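Amine Dehydrogenase (Pseudomonas putida, PDB 1JMX) probably carries electrons through its two covalently bound c-type hemes, as the heme-bearing alpha subunit of a quinohemoprotein amine dehydrogenase. Local coordinates at residues G182-S187 and A278-K283. Numbering follows the deposited sequence.
Sequences GQWAFS and AVKEGK
The first and last strands of an eight-stranded antiparallel barrel close on each other here, where Trp184 of 182-187 lies against Lys280 of 278-283. Ala185 and Val279 form the hydrogen-bonded pair. Ala185 N gives to Val279 O at 3.0 Å, and Val279 N returns a bond to Ala185 O at 2.9 Å. Trp184 with Lys280 and Phe186 with Ala278 are the flanking non-hydrogen-bonded pairs, and their side chains share one face of the sheet. On that face, with CG anti to the carbonyl carbon (chi1 -72°), the Trp184 indole lies flat against Lys280. Lys280 CB sits over the six-membered ring of Trp184, 3.5 Å from the centroid, in a CH-pi contact. Lys280 CG and CD run on past Trp184 CE2 and CZ2, and the amine ends beyond the ring. Trp184 NE1 bonds to Leu180 O, which helps fix the turn of the indole. With an alanine here in place of Trp184, the Lys280 methylenes would probably lose the flat surface they lie on, and Leu180 O would be left without its indole donor. Next along the face, Ala278 CB meets Phe186 CB at 3.7 Å, while the Phe186 ring turns away to Phe276. At the other end, Glu281 continues the pairing beyond its strand. Glu281 N bonds to Gln183 O at 3.0 Å. With CG between the backbone N and the carbonyl carbon (chi1 56°), the otherwise extended side chain brings Glu281 OE1 to Gln183 N at 2.7 Å, met from above the carboxylate plane. Val279 packs on the other face, against Arg285 and Leu287 of strand 285-295. The seam therefore joins backbone bonds to a ring-on-methylene contact, and at its end the Glu281 carboxylate accepts the backbone N-H of Gln183.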
loop_
_atom_site.group_PDB
_atom_site.type_symbol
_atom_site.label_atom_id
_atom_site.label_comp_id
_atom_site.label_asym_id
_atom_site.label_seq_id
_atom_site.Cartn_x
_atom_site.Cartn_y
_atom_site.Cartn_z
ATOM N N GLY A 182 16.899 7.361 36.520
ATOM C CA GLY A 182 16.487 8.474 37.355
ATOM C C GLY A 182 15.000 8.716 37.216
ATOM O O GLY A 182 14.278 7.866 36.698
ATOM N N GLN A 183 14.531 9.872 37.673
ATOM C CA GLN A 183 13.117 10.200 37.573
ATOM C C GLN A 183 12.931 11.102 36.363
ATOM O O GLN A 183 13.780 11.952 36.065
ATOM C CB GLN A 183 12.611 10.890 38.842
ATOM C CG GLN A 183 12.915 10.143 40.150
ATOM C CD GLN A 183 12.364 8.718 40.187
ATOM O OE1 GLN A 183 11.363 8.410 39.539
ATOM N NE2 GLN A 183 13.015 7.844 40.962
ATOM N N TRP A 184 11.826 10.900 35.657
ATOM C CA TRP A 184 11.548 11.675 34.463
ATOM C C TRP A 184 10.141 12.239 34.456
ATOM O O TRP A 184 9.176 11.499 34.309
ATOM C CB TRP A 184 11.732 10.805 33.214
ATOM C CG TRP A 184 13.151 10.473 32.895
ATOM C CD1 TRP A 184 13.957 9.577 33.547
ATOM C CD2 TRP A 184 13.927 10.997 31.812
ATOM N NE1 TRP A 184 15.182 9.511 32.932
ATOM C CE2 TRP A 184 15.194 10.370 31.863
ATOM C CE3 TRP A 184 13.676 11.935 30.799
ATOM C CZ2 TRP A 184 16.207 10.651 30.937
ATOM C CZ3 TRP A 184 14.684 12.215 29.881
ATOM C CH2 TRP A 184 15.933 11.574 29.956
ATOM N N ALA A 185 10.027 13.555 34.577
ATOM C CA ALA A 185 8.719 14.202 34.548
ATOM C C ALA A 185 8.248 14.221 33.105
ATOM O O ALA A 185 8.982 14.659 32.220
ATOM C CB ALA A 185 8.821 15.633 35.081
ATOM N N PHE A 186 7.042 13.732 32.852
ATOM C CA PHE A 186 6.533 13.733 31.490
ATOM C C PHE A 186 5.186 14.431 31.298
ATOM O O PHE A 186 4.388 14.590 32.230
ATOM C CB PHE A 186 6.500 12.307 30.902
ATOM C CG PHE A 186 5.424 11.420 31.475
ATOM C CD1 PHE A 186 5.718 10.516 32.489
ATOM C CD2 PHE A 186 4.119 11.475 30.985
ATOM C CE1 PHE A 186 4.732 9.675 33.010
ATOM C CE2 PHE A 186 3.126 10.641 31.500
ATOM C CZ PHE A 186 3.434 9.738 32.515
ATOM N N SER A 187 4.960 14.838 30.056
ATOM C CA SER A 187 3.744 15.506 29.638
ATOM C C SER A 187 3.444 14.957 28.250
ATOM O O SER A 187 4.353 14.631 27.492
ATOM C CB SER A 187 3.971 17.015 29.565
ATOM O OG SER A 187 2.791 17.676 29.167
ATOM N N ALA A 278 9.446 14.373 27.791
ATOM C CA ALA A 278 9.823 14.206 29.186
ATOM C C ALA A 278 11.151 14.884 29.457
ATOM O O ALA A 278 11.904 15.197 28.525
ATOM C CB ALA A 278 9.903 12.717 29.557
ATOM N N VAL A 279 11.431 15.112 30.738
ATOM C CA VAL A 279 12.666 15.755 31.156
ATOM C C VAL A 279 13.201 15.067 32.403
ATOM O O VAL A 279 12.456 14.799 33.341
ATOM C CB VAL A 279 12.440 17.260 31.431
ATOM C CG1 VAL A 279 13.636 17.861 32.135
ATOM C CG2 VAL A 279 12.217 17.983 30.124
ATOM N N LYS A 280 14.497 14.772 32.399
ATOM C CA LYS A 280 15.115 14.119 33.536
ATOM C C LYS A 280 15.364 15.093 34.682
ATOM O O LYS A 280 15.712 16.259 34.478
ATOM C CB LYS A 280 16.435 13.467 33.144
ATOM C CG LYS A 280 17.036 12.623 34.247
ATOM C CD LYS A 280 18.415 12.110 33.873
ATOM C CE LYS A 280 19.058 11.321 35.026
ATOM N NZ LYS A 280 19.264 12.166 36.248
ATOM N N GLU A 281 15.184 14.584 35.893
ATOM C CA GLU A 281 15.406 15.356 37.103
ATOM C C GLU A 281 16.854 15.825 37.093
ATOM O O GLU A 281 17.715 15.173 36.503
ATOM C CB GLU A 281 15.152 14.479 38.328
ATOM C CG GLU A 281 16.001 13.209 38.352
ATOM C CD GLU A 281 15.835 12.404 39.629
ATOM O OE1 GLU A 281 16.035 11.168 39.573
ATOM O OE2 GLU A 281 15.518 13.006 40.690
ATOM N N GLY A 282 17.109 16.970 37.718
ATOM C CA GLY A 282 18.461 17.498 37.757
ATOM C C GLY A 282 18.621 18.807 37.010
ATOM O O GLY A 282 19.585 19.528 37.248
ATOM N N LYS A 283 17.714 19.084 36.073
ATOM C CA LYS A 283 17.734 20.328 35.300
ATOM C C LYS A 283 16.324 20.917 35.419
ATOM O O LYS A 283 15.343 20.200 35.214
ATOM C CB LYS A 283 18.004 20.064 33.815
ATOM C CG LYS A 283 18.973 18.930 33.510
ATOM C CD LYS A 283 18.931 18.549 32.011
ATOM C CE LYS A 283 17.521 18.131 31.547
ATOM N NZ LYS A 283 17.014 16.912 32.253
#